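Local coordinates for protein 5-formaminoimidazole-4-carboxamide-1-(beta)-D-ribofuranosyl 5'-monophosphate synthetase (PDB 2R7M) that catalyses the ATP- and formate-dependent, folate-independent formylation of AICAR to FAICAR in the purine biosynthesis of Methanocaldococcus jannaschii, at residues A[153-158]-A[196-201]; A[230-235]-A[250-255]. All blocks are in the same frame, centred on the assembly; numbering follows the deposited sequence.

Interaction 1 and interaction 2 hold different parts of one nucleotide, the AMP of chain E, in the ATP site of an ATP-grasp ligase. The strand pair 153-156/197-200 supplies the groups that read the adenine and reach the phosphate, whereas Glu230 of interaction 2 takes the ribose hydroxyls and Tyr253 lies beside the sugar. The two contacts have centres 15 Å apart and do not touch, their nearest atoms being about 5 Å apart; the side chains of Ile154 and Glu230 are separated by about 8 Å. Interaction 2 also faces a second AMP, chain F, through Ile255, next to Asn258, a residue that binds AICAR, so it borders both nucleotides.

Interaction 1 (A[153-158]-A[196-201]); sequences VIVKFP and AHIEEY. With AMP (adenosine monophosphate), chain E.
Lys156 and Glu199 form a salt bridge beside the AMP of chain E, with NZ of Lys156 3.0 Å from OE2 of Glu199. Both belong to the four-stranded antiparallel sheet of the ATP-grasp fold, where strands 153-156 and 197-200 are neighbours and the face bearing Ile154, Lys156 and Glu199 carries the nucleotide. NZ of Lys156 also gives hydrogen bonds to N7 of the adenine and to phosphate oxygen O3P, each 2.8 Å, so one ammonium group ties base, phosphate and carboxylate together. It meets OE2 from above the carboxylate plane, 62° out of it, while the same oxygen accepts a bond from adenine N6. That amino group has a second, weak bond to the backbone O of Glu200; together they read the 6-amino edge expected of an adenine pocket. The lysine chain is extended beyond CG (chi2 172°), which carries NZ from the strand out to the ligand. Glu199 runs alongside Ile154, its CG 3.8 Å from CG2 of that residue.

Between the backbones, Ile154 and Glu199 exchange two N-H to O=C bonds, as do Lys156 and His197, and CA of Val155 adds a CH contact to the O of His197. On the side of the sheet turned from the nucleotide, Val155 lies beside Ile198 and CG1 of Val155 meets CB of Ala196; Phe175 of helix 172-183 packs against all three. CE2 of Phe157 approaches the same Ala196 CB at 3.4 Å. At the adenine, CD1 of Ile154 touches N9 and C4. CG of Tyr201 stands anti to its own N (chi1 -170°), bringing the ring edge to CB of Ile154; adenine C2 lies over the centre of one tyrosine face, 3.6 Å above its plane.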
ATOM      1  N   VAL A 153      -8.402 -30.364 -39.610  1.00 41.87           N
ATOM      2  CA  VAL A 153      -9.578 -29.773 -39.004  1.00 35.56           C
ATOM      3  C   VAL A 153      -9.684 -30.270 -37.579  1.00 38.31           C
ATOM      4  O   VAL A 153      -9.048 -31.263 -37.209  1.00 27.54           O
ATOM      5  CB  VAL A 153     -10.897 -30.148 -39.747  1.00 38.06           C
ATOM      6  CG1 VAL A 153     -10.931 -29.568 -41.160  1.00 38.30           C
ATOM      7  CG2 VAL A 153     -11.104 -31.648 -39.764  1.00 37.79           C
ATOM      8  N   ILE A 154     -10.482 -29.577 -36.775  1.00 30.79           N
ATOM      9  CA  ILE A 154     -10.822 -30.089 -35.460  1.00 36.62           C
ATOM     10  C   ILE A 154     -12.325 -30.282 -35.470  1.00 26.21           C
ATOM     11  O   ILE A 154     -13.046 -29.495 -36.082  1.00 31.13           O
ATOM     12  CB  ILE A 154     -10.382 -29.122 -34.316  1.00 33.93           C
ATOM     13  CG1 ILE A 154     -10.661 -29.742 -32.941  1.00 29.31           C
ATOM     14  CG2 ILE A 154     -11.058 -27.758 -34.477  1.00 25.23           C
ATOM     15  CD1 ILE A 154     -10.193 -28.886 -31.766  1.00 34.39           C
ATOM     16  N   VAL A 155     -12.803 -31.329 -34.813  1.00 33.76           N
ATOM     17  CA  VAL A 155     -14.230 -31.626 -34.866  1.00 43.25           C
ATOM     18  C   VAL A 155     -14.853 -31.627 -33.480  1.00 42.61           C
ATOM     19  O   VAL A 155     -14.448 -32.397 -32.612  1.00 33.02           O
ATOM     20  CB  VAL A 155     -14.522 -32.980 -35.571  1.00 39.01           C
ATOM     21  CG1 VAL A 155     -16.018 -33.137 -35.796  1.00 41.11           C
ATOM     22  CG2 VAL A 155     -13.771 -33.061 -36.889  1.00 33.23           C
ATOM     23  N   LYS A 156     -15.857 -30.771 -33.295  1.00 45.60           N
ATOM     24  CA  LYS A 156     -16.487 -30.580 -31.995  1.00 54.67           C
ATOM     25  C   LYS A 156     -17.937 -31.068 -31.973  1.00 61.50           C
ATOM     26  O   LYS A 156     -18.672 -30.916 -32.950  1.00 62.30           O
ATOM     27  CB  LYS A 156     -16.436 -29.101 -31.598  1.00 50.39           C
ATOM     28  CG  LYS A 156     -15.094 -28.434 -31.840  1.00 39.14           C
ATOM     29  CD  LYS A 156     -15.180 -26.936 -31.608  1.00 37.98           C
ATOM     30  CE  LYS A 156     -13.797 -26.332 -31.447  1.00 38.81           C
ATOM     31  NZ  LYS A 156     -13.814 -24.840 -31.563  1.00 37.71           N
ATOM     32  N   PHE A 157     -18.335 -31.646 -30.844  1.00 71.39           N
ATOM     33  CA  PHE A 157     -19.708 -32.082 -30.624  1.00 77.02           C
ATOM     34  C   PHE A 157     -20.199 -31.500 -29.302  1.00 80.00           C
ATOM     35  O   PHE A 157     -19.557 -31.693 -28.267  1.00 78.24           O
ATOM     36  CB  PHE A 157     -19.787 -33.613 -30.584  1.00 80.96           C
ATOM     37  CG  PHE A 157     -18.884 -34.294 -31.574  1.00 81.16           C
ATOM     38  CD1 PHE A 157     -17.559 -34.552 -31.262  1.00 82.95           C
ATOM     39  CD2 PHE A 157     -19.360 -34.677 -32.819  1.00 84.12           C
ATOM     40  CE1 PHE A 157     -16.719 -35.174 -32.172  1.00 81.62           C
ATOM     41  CE2 PHE A 157     -18.527 -35.304 -33.734  1.00 82.94           C
ATOM     42  CZ  PHE A 157     -17.205 -35.550 -33.410  1.00 83.66           C
ATOM     43  N   PRO A 158     -21.329 -30.767 -29.333  1.00 85.75           N
ATOM     44  CA  PRO A 158     -21.940 -30.152 -28.148  1.00 88.90           C
ATOM     45  C   PRO A 158     -22.204 -31.150 -27.018  1.00 90.83           C
ATOM     46  O   PRO A 158     -21.850 -30.888 -25.865  1.00 85.26           O
ATOM     47  CB  PRO A 158     -23.266 -29.608 -28.685  1.00 88.65           C
ATOM     48  CG  PRO A 158     -22.999 -29.351 -30.125  1.00 89.52           C
ATOM     49  CD  PRO A 158     -22.092 -30.466 -30.558  1.00 88.00           C
ATOM     50  N   ALA A 196     -21.926 -33.182 -36.092  1.00103.57           N
ATOM     51  CA  ALA A 196     -20.522 -32.844 -35.906  1.00 92.48           C
ATOM     52  C   ALA A 196     -20.212 -31.465 -36.464  1.00 88.34           C
ATOM     53  O   ALA A 196     -20.565 -31.151 -37.602  1.00 88.83           O
ATOM     54  CB  ALA A 196     -19.642 -33.884 -36.574  1.00 89.58           C
ATOM     55  N   HIS A 197     -19.554 -30.638 -35.657  1.00 81.10           N
ATOM     56  CA  HIS A 197     -19.106 -29.333 -36.124  1.00 73.54           C
ATOM     57  C   HIS A 197     -17.622 -29.368 -36.483  1.00 62.64           C
ATOM     58  O   HIS A 197     -16.765 -29.621 -35.638  1.00 65.47           O
ATOM     59  CB  HIS A 197     -19.437 -28.239 -35.106  1.00 80.84           C
ATOM     60  CG  HIS A 197     -20.885 -27.850 -35.102  1.00 90.45           C
ATOM     61  ND1 HIS A 197     -21.835 -28.518 -34.357  1.00 93.05           N
ATOM     62  CD2 HIS A 197     -21.548 -26.877 -35.770  1.00 93.73           C
ATOM     63  CE1 HIS A 197     -23.017 -27.965 -34.558  1.00 95.05           C
ATOM     64  NE2 HIS A 197     -22.872 -26.967 -35.412  1.00 96.04           N
ATOM     65  N   ILE A 198     -17.340 -29.128 -37.756  1.00 52.69           N
ATOM     66  CA  ILE A 198     -16.007 -29.285 -38.304  1.00 45.01           C
ATOM     67  C   ILE A 198     -15.473 -27.921 -38.665  1.00 38.11           C
ATOM     68  O   ILE A 198     -16.139 -27.163 -39.366  1.00 42.27           O
ATOM     69  CB  ILE A 198     -16.037 -30.153 -39.590  1.00 50.95           C
ATOM     70  CG1 ILE A 198     -16.692 -31.513 -39.314  1.00 50.76           C
ATOM     71  CG2 ILE A 198     -14.636 -30.326 -40.179  1.00 41.46           C
ATOM     72  CD1 ILE A 198     -17.156 -32.233 -40.568  1.00 50.65           C
ATOM     73  N   GLU A 199     -14.276 -27.595 -38.190  1.00 39.00           N
ATOM     74  CA  GLU A 199     -13.667 -26.328 -38.564  1.00 37.04           C
ATOM     75  C   GLU A 199     -12.171 -26.446 -38.742  1.00 34.21           C
ATOM     76  O   GLU A 199     -11.533 -27.374 -38.244  1.00 37.05           O
ATOM     77  CB  GLU A 199     -14.006 -25.216 -37.553  1.00 41.21           C
ATOM     78  CG  GLU A 199     -13.641 -25.520 -36.090  1.00 42.42           C
ATOM     79  CD  GLU A 199     -13.844 -24.317 -35.164  1.00 44.45           C
ATOM     80  OE1 GLU A 199     -14.866 -23.610 -35.296  1.00 50.22           O
ATOM     81  OE2 GLU A 199     -12.982 -24.076 -34.296  1.00 52.57           O
ATOM     82  N   GLU A 200     -11.621 -25.491 -39.472  1.00 34.75           N
ATOM     83  CA  GLU A 200     -10.191 -25.353 -39.627  1.00 38.67           C
ATOM     84  C   GLU A 200      -9.463 -25.503 -38.291  1.00 38.81           C
ATOM     85  O   GLU A 200      -9.852 -24.896 -37.296  1.00 43.25           O
ATOM     86  CB  GLU A 200      -9.908 -23.974 -40.216  1.00 36.00           C
ATOM     87  CG  GLU A 200      -8.456 -23.645 -40.370  1.00 35.83           C
ATOM     88  CD  GLU A 200      -8.248 -22.243 -40.870  1.00 44.28           C
ATOM     89  OE1 GLU A 200      -9.245 -21.484 -40.970  1.00 42.24           O
ATOM     90  OE2 GLU A 200      -7.082 -21.901 -41.167  1.00 53.35           O
ATOM     91  N   TYR A 201      -8.412 -26.317 -38.265  1.00 41.95           N
ATOM     92  CA  TYR A 201      -7.540 -26.397 -37.101  1.00 30.32           C
ATOM     93  C   TYR A 201      -6.557 -25.233 -37.196  1.00 40.45           C
ATOM     94  O   TYR A 201      -5.718 -25.191 -38.103  1.00 31.98           O
ATOM     95  CB  TYR A 201      -6.790 -27.737 -37.042  1.00 31.21           C
ATOM     96  CG  TYR A 201      -6.068 -27.949 -35.726  1.00 33.04           C
ATOM     97  CD1 TYR A 201      -6.659 -28.679 -34.700  1.00 33.42           C
ATOM     98  CD2 TYR A 201      -4.812 -27.387 -35.492  1.00 27.41           C
ATOM     99  CE1 TYR A 201      -6.016 -28.856 -33.477  1.00 30.86           C
ATOM    100  CE2 TYR A 201      -4.166 -27.557 -34.269  1.00 24.05           C
ATOM    101  CZ  TYR A 201      -4.773 -28.287 -33.268  1.00 31.75           C
ATOM    102  OH  TYR A 201      -4.135 -28.468 -32.055  1.00 32.91           O
TER
HETATM  103  P   AMP E 400     -13.844 -25.090 -27.389  1.00 38.38           P
HETATM  104  O1P AMP E 400     -13.731 -23.950 -26.406  1.00 48.82           O
HETATM  105  O2P AMP E 400     -14.558 -26.310 -26.878  1.00 44.41           O
HETATM  106  O3P AMP E 400     -14.195 -24.622 -28.780  1.00 45.17           O
HETATM  107  O5' AMP E 400     -12.352 -25.640 -27.605  1.00 40.91           O
HETATM  108  C5' AMP E 400     -11.733 -26.511 -26.669  1.00 39.87           C
HETATM  109  C4' AMP E 400     -10.248 -26.424 -26.970  1.00 42.59           C
HETATM  110  O4' AMP E 400      -9.977 -26.990 -28.261  1.00 35.90           O
HETATM  111  C3' AMP E 400      -9.784 -24.976 -27.067  1.00 37.27           C
HETATM  112  O3' AMP E 400      -9.439 -24.397 -25.802  1.00 39.12           O
HETATM  113  C2' AMP E 400      -8.598 -25.076 -28.003  1.00 40.30           C
HETATM  114  O2' AMP E 400      -7.407 -25.355 -27.266  1.00 40.38           O
HETATM  115  C1' AMP E 400      -8.952 -26.248 -28.919  1.00 31.24           C
HETATM  116  N9  AMP E 400      -9.515 -25.660 -30.152  1.00 29.15           N
HETATM  117  C8  AMP E 400     -10.774 -25.198 -30.283  1.00 24.51           C
HETATM  118  N7  AMP E 400     -10.983 -24.684 -31.518  1.00 31.79           N
HETATM  119  C5  AMP E 400      -9.832 -24.828 -32.207  1.00 31.98           C
HETATM  120  C6  AMP E 400      -9.372 -24.523 -33.578  1.00 28.42           C
HETATM  121  N6  AMP E 400     -10.197 -23.926 -34.471  1.00 29.58           N
HETATM  122  N1  AMP E 400      -8.096 -24.823 -33.891  1.00 33.93           N
HETATM  123  C2  AMP E 400      -7.258 -25.398 -33.003  1.00 31.44           C
HETATM  124  N3  AMP E 400      -7.611 -25.715 -31.745  1.00 33.59           N
HETATM  125  C4  AMP E 400      -8.860 -25.454 -31.295  1.00 27.10           C

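Interaction 2 (A[230-235]-A[250-255]); sequences ESNIDG and NPSYVI. With AMP (adenosine monophosphate), chain E; AMP (adenosine monophosphate), chain F.
Glu230 and Ile255 form an antiparallel non-hydrogen-bonded pair, CG of Glu230 4.0 Å from CD1 of Ile255, whose CG1 reaches N1 of the chain F AMP. At the chain E ribose, OE2 of Glu230 accepts a hydrogen bond from O3' (2.6 Å) and OE1 one from O2' (3.1 Å). A water links OE2 to the O of Tyr253, and Arg238 of a neighbouring subunit forms a salt bridge with OE1. Ser231 follows with two backbone bonds to Val254. A cis peptide then leads into Asn232, whose N donates to OG of Ser252 (2.9 Å), an oxygen also hydrogen-bonded to Glu302 of another neighbouring subunit. In return OD1 of Asn232 takes the N of Ser252 at 2.9 Å, from 54° above the amide plane, and ND2 donates to the O of Asn250, fixing the amide's rotation. A leucine here would probably leave the N of Ser252 and the O of Asn250 without these partners and free the 250-252 loop to shift. In Ile233, CG1 anti to the backbone N (chi1 -176°) and the turn at chi2 take CD1 to CB of Pro251; CB of Ile233 sits over one face of the Tyr253 ring, toward its rim, 4.3 Å from the centroid, a CH-pi contact. Glu230 and Tyr253 thus supply the ribose side of the ATP-grasp nucleotide site, the corner after Glu230 being tied to strand 253-263.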
ATOM      1  N   GLU A 230      -5.360 -27.730 -20.627  1.00 31.58           N
ATOM      2  CA  GLU A 230      -6.402 -28.717 -20.883  1.00 32.03           C
ATOM      3  C   GLU A 230      -5.920 -30.163 -20.772  1.00 35.02           C
ATOM      4  O   GLU A 230      -4.791 -30.486 -21.117  1.00 35.99           O
ATOM      5  CB  GLU A 230      -7.039 -28.430 -22.241  1.00 29.19           C
ATOM      6  CG  GLU A 230      -7.814 -27.124 -22.236  1.00 29.16           C
ATOM      7  CD  GLU A 230      -8.148 -26.615 -23.617  1.00 38.12           C
ATOM      8  OE1 GLU A 230      -7.381 -26.886 -24.565  1.00 44.30           O
ATOM      9  OE2 GLU A 230      -9.177 -25.925 -23.747  1.00 44.76           O
ATOM     10  N   SER A 231      -6.785 -31.026 -20.259  1.00 38.94           N
ATOM     11  CA  SER A 231      -6.465 -32.440 -20.109  1.00 39.47           C
ATOM     12  C   SER A 231      -7.432 -33.224 -21.011  1.00 33.97           C
ATOM     13  O   SER A 231      -8.604 -32.890 -21.070  1.00 34.82           O
ATOM     14  CB  SER A 231      -6.618 -32.847 -18.639  1.00 32.43           C
ATOM     15  OG  SER A 231      -5.965 -34.072 -18.347  1.00 28.24           O
ATOM     16  N   ASN A 232      -6.962 -34.269 -21.692  1.00 34.82           N
ATOM     17  CA  ASN A 232      -5.620 -34.821 -21.500  1.00 32.33           C
ATOM     18  C   ASN A 232      -4.563 -34.210 -22.407  1.00 24.83           C
ATOM     19  O   ASN A 232      -3.385 -34.522 -22.280  1.00 28.91           O
ATOM     20  CB  ASN A 232      -5.637 -36.357 -21.639  1.00 29.60           C
ATOM     21  CG  ASN A 232      -5.727 -36.845 -23.104  1.00 37.24           C
ATOM     22  OD1 ASN A 232      -5.776 -36.062 -24.057  1.00 32.96           O
ATOM     23  ND2 ASN A 232      -5.748 -38.163 -23.272  1.00 37.91           N
ATOM     24  N   ILE A 233      -4.979 -33.308 -23.288  1.00 26.90           N
ATOM     25  CA  ILE A 233      -4.123 -32.874 -24.388  1.00 26.30           C
ATOM     26  C   ILE A 233      -2.769 -32.293 -23.986  1.00 36.90           C
ATOM     27  O   ILE A 233      -1.747 -32.607 -24.609  1.00 37.33           O
ATOM     28  CB  ILE A 233      -4.858 -31.916 -25.374  1.00 37.82           C
ATOM     29  CG1 ILE A 233      -3.950 -31.575 -26.568  1.00 33.93           C
ATOM     30  CG2 ILE A 233      -5.351 -30.656 -24.664  1.00 27.51           C
ATOM     31  CD1 ILE A 233      -3.536 -32.795 -27.385  1.00 28.70           C
ATOM     32  N   ASP A 234      -2.749 -31.456 -22.950  1.00 38.88           N
ATOM     33  CA  ASP A 234      -1.512 -30.802 -22.551  1.00 30.58           C
ATOM     34  C   ASP A 234      -0.596 -31.779 -21.796  1.00 28.77           C
ATOM     35  O   ASP A 234       0.605 -31.543 -21.650  1.00 29.42           O
ATOM     36  CB  ASP A 234      -1.789 -29.503 -21.783  1.00 35.05           C
ATOM     37  CG  ASP A 234      -2.244 -28.374 -22.699  1.00 34.76           C
ATOM     38  OD1 ASP A 234      -1.632 -28.204 -23.773  1.00 37.86           O
ATOM     39  OD2 ASP A 234      -3.217 -27.661 -22.364  1.00 34.58           O
ATOM     40  N   GLY A 235      -1.174 -32.888 -21.354  1.00 27.52           N
ATOM     41  CA  GLY A 235      -0.405 -34.030 -20.860  1.00 28.88           C
ATOM     42  C   GLY A 235      -0.009 -35.004 -21.970  1.00 34.58           C
ATOM     43  O   GLY A 235       1.070 -35.594 -21.924  1.00 30.29           O
ATOM     44  N   ASN A 250      -6.348 -41.143 -27.463  1.00 42.70           N
ATOM     45  CA  ASN A 250      -6.977 -40.006 -28.120  1.00 45.39           C
ATOM     46  C   ASN A 250      -6.876 -38.752 -27.259  1.00 42.41           C
ATOM     47  O   ASN A 250      -6.911 -38.834 -26.028  1.00 39.94           O
ATOM     48  CB  ASN A 250      -8.445 -40.306 -28.430  1.00 53.71           C
ATOM     49  CG  ASN A 250      -8.614 -41.497 -29.356  1.00 59.32           C
ATOM     50  OD1 ASN A 250      -9.384 -42.412 -29.069  1.00 57.11           O
ATOM     51  ND2 ASN A 250      -7.885 -41.496 -30.469  1.00 56.69           N
ATOM     52  N   PRO A 251      -6.726 -37.588 -27.904  1.00 44.22           N
ATOM     53  CA  PRO A 251      -6.719 -36.329 -27.175  1.00 48.26           C
ATOM     54  C   PRO A 251      -8.105 -35.932 -26.684  1.00 47.56           C
ATOM     55  O   PRO A 251      -9.096 -36.124 -27.380  1.00 45.55           O
ATOM     56  CB  PRO A 251      -6.219 -35.321 -28.212  1.00 43.41           C
ATOM     57  CG  PRO A 251      -6.600 -35.908 -29.522  1.00 48.84           C
ATOM     58  CD  PRO A 251      -6.512 -37.399 -29.351  1.00 44.76           C
ATOM     59  N   SER A 252      -8.166 -35.403 -25.469  1.00 47.00           N
ATOM     60  CA  SER A 252      -9.358 -34.713 -25.004  1.00 43.15           C
ATOM     61  C   SER A 252      -8.973 -33.274 -24.658  1.00 40.28           C
ATOM     62  O   SER A 252      -7.791 -32.950 -24.558  1.00 30.60           O
ATOM     63  CB  SER A 252      -9.982 -35.437 -23.815  1.00 38.52           C
ATOM     64  OG  SER A 252      -8.983 -35.932 -22.951  1.00 38.61           O
ATOM     65  N   TYR A 253      -9.967 -32.411 -24.501  1.00 40.86           N
ATOM     66  CA  TYR A 253      -9.713 -30.983 -24.336  1.00 38.56           C
ATOM     67  C   TYR A 253     -10.490 -30.413 -23.159  1.00 32.67           C
ATOM     68  O   TYR A 253     -11.178 -29.399 -23.283  1.00 40.71           O
ATOM     69  CB  TYR A 253     -10.056 -30.242 -25.632  1.00 35.11           C
ATOM     70  CG  TYR A 253      -9.126 -30.599 -26.769  1.00 37.44           C
ATOM     71  CD1 TYR A 253      -8.024 -29.802 -27.070  1.00 34.42           C
ATOM     72  CD2 TYR A 253      -9.332 -31.757 -27.531  1.00 37.14           C
ATOM     73  CE1 TYR A 253      -7.164 -30.131 -28.106  1.00 32.95           C
ATOM     74  CE2 TYR A 253      -8.470 -32.103 -28.563  1.00 27.21           C
ATOM     75  CZ  TYR A 253      -7.395 -31.286 -28.847  1.00 35.21           C
ATOM     76  OH  TYR A 253      -6.543 -31.626 -29.864  1.00 35.02           O
ATOM     77  N   VAL A 254     -10.380 -31.081 -22.020  1.00 28.89           N
ATOM     78  CA  VAL A 254     -11.126 -30.705 -20.829  1.00 31.32           C
ATOM     79  C   VAL A 254     -10.385 -29.612 -20.055  1.00 32.34           C
ATOM     80  O   VAL A 254      -9.262 -29.824 -19.592  1.00 26.72           O
ATOM     81  CB  VAL A 254     -11.356 -31.917 -19.914  1.00 39.92           C
ATOM     82  CG1 VAL A 254     -12.228 -31.529 -18.705  1.00 36.12           C
ATOM     83  CG2 VAL A 254     -11.994 -33.062 -20.699  1.00 43.42           C
ATOM     84  N   ILE A 255     -11.015 -28.444 -19.920  1.00 33.55           N
ATOM     85  CA  ILE A 255     -10.418 -27.342 -19.166  1.00 37.25           C
ATOM     86  C   ILE A 255     -10.130 -27.753 -17.727  1.00 27.51           C
ATOM     87  O   ILE A 255     -11.024 -28.200 -17.006  1.00 32.81           O
ATOM     88  CB  ILE A 255     -11.288 -26.047 -19.190  1.00 42.14           C
ATOM     89  CG1 ILE A 255     -10.466 -24.858 -18.690  1.00 41.37           C
ATOM     90  CG2 ILE A 255     -12.541 -26.201 -18.353  1.00 45.49           C
ATOM     91  CD1 ILE A 255      -9.307 -24.514 -19.602  1.00 36.89           C
TER
HETATM   92  P   AMP E 400     -13.844 -25.090 -27.389  1.00 38.38           P
HETATM   93  O1P AMP E 400     -13.731 -23.950 -26.406  1.00 48.82           O
HETATM   94  O2P AMP E 400     -14.558 -26.310 -26.878  1.00 44.41           O
HETATM   95  O3P AMP E 400     -14.195 -24.622 -28.780  1.00 45.17           O
HETATM   96  O5' AMP E 400     -12.352 -25.640 -27.605  1.00 40.91           O
HETATM   97  C5' AMP E 400     -11.733 -26.511 -26.669  1.00 39.87           C
HETATM   98  C4' AMP E 400     -10.248 -26.424 -26.970  1.00 42.59           C
HETATM   99  O4' AMP E 400      -9.977 -26.990 -28.261  1.00 35.90           O
HETATM  100  C3' AMP E 400      -9.784 -24.976 -27.067  1.00 37.27           C
HETATM  101  O3' AMP E 400      -9.439 -24.397 -25.802  1.00 39.12           O
HETATM  102  C2' AMP E 400      -8.598 -25.076 -28.003  1.00 40.30           C
HETATM  103  O2' AMP E 400      -7.407 -25.355 -27.266  1.00 40.38           O
HETATM  104  C1' AMP E 400      -8.952 -26.248 -28.919  1.00 31.24           C
HETATM  105  N9  AMP E 400      -9.515 -25.660 -30.152  1.00 29.15           N
HETATM  106  C8  AMP E 400     -10.774 -25.198 -30.283  1.00 24.51           C
HETATM  107  N7  AMP E 400     -10.983 -24.684 -31.518  1.00 31.79           N
HETATM  108  C5  AMP E 400      -9.832 -24.828 -32.207  1.00 31.98           C
HETATM  109  C6  AMP E 400      -9.372 -24.523 -33.578  1.00 28.42           C
HETATM  110  N6  AMP E 400     -10.197 -23.926 -34.471  1.00 29.58           N
HETATM  111  N1  AMP E 400      -8.096 -24.823 -33.891  1.00 33.93           N
HETATM  112  C2  AMP E 400      -7.258 -25.398 -33.003  1.00 31.44           C
HETATM  113  N3  AMP E 400      -7.611 -25.715 -31.745  1.00 33.59           N
HETATM  114  C4  AMP E 400      -8.860 -25.454 -31.295  1.00 27.10           C
HETATM  115  P   AMP F 401     -17.667 -25.789 -14.249  1.00 44.48           P
HETATM  116  O1P AMP F 401     -17.828 -27.067 -15.046  1.00 48.31           O
HETATM  117  O2P AMP F 401     -18.842 -25.491 -13.344  1.00 47.81           O
HETATM  118  O3P AMP F 401     -16.329 -25.642 -13.564  1.00 42.04           O
HETATM  119  O5' AMP F 401     -17.650 -24.597 -15.333  1.00 45.30           O
HETATM  120  C5' AMP F 401     -18.711 -24.391 -16.260  1.00 45.75           C
HETATM  121  C4' AMP F 401     -18.146 -24.093 -17.655  1.00 55.26           C
HETATM  122  O4' AMP F 401     -17.371 -22.885 -17.676  1.00 48.36           O
HETATM  123  C3' AMP F 401     -17.235 -25.197 -18.187  1.00 53.42           C
HETATM  124  O3' AMP F 401     -17.963 -26.067 -19.048  1.00 51.93           O
HETATM  125  C2' AMP F 401     -16.139 -24.481 -18.952  1.00 50.51           C
HETATM  126  O2' AMP F 401     -16.421 -24.413 -20.352  1.00 56.03           O
HETATM  127  C1' AMP F 401     -16.151 -23.066 -18.412  1.00 45.07           C
HETATM  128  N9  AMP F 401     -14.980 -22.901 -17.513  1.00 45.73           N
HETATM  129  C8  AMP F 401     -14.972 -23.185 -16.201  1.00 37.77           C
HETATM  130  N7  AMP F 401     -13.762 -22.926 -15.661  1.00 39.45           N
HETATM  131  C5  AMP F 401     -12.969 -22.463 -16.641  1.00 38.26           C
HETATM  132  C6  AMP F 401     -11.567 -22.003 -16.737  1.00 41.83           C
HETATM  133  N6  AMP F 401     -10.764 -22.001 -15.639  1.00 40.00           N
HETATM  134  N1  AMP F 401     -11.121 -21.609 -17.956  1.00 40.86           N
HETATM  135  C2  AMP F 401     -11.916 -21.620 -19.039  1.00 37.44           C
HETATM  136  N3  AMP F 401     -13.196 -22.028 -19.021  1.00 41.06           N
HETATM  137  C4  AMP F 401     -13.772 -22.454 -17.867  1.00 40.55           C
HETATM  138  O   HOH W   1     -11.972 -26.846 -23.315  1.00 41.53           O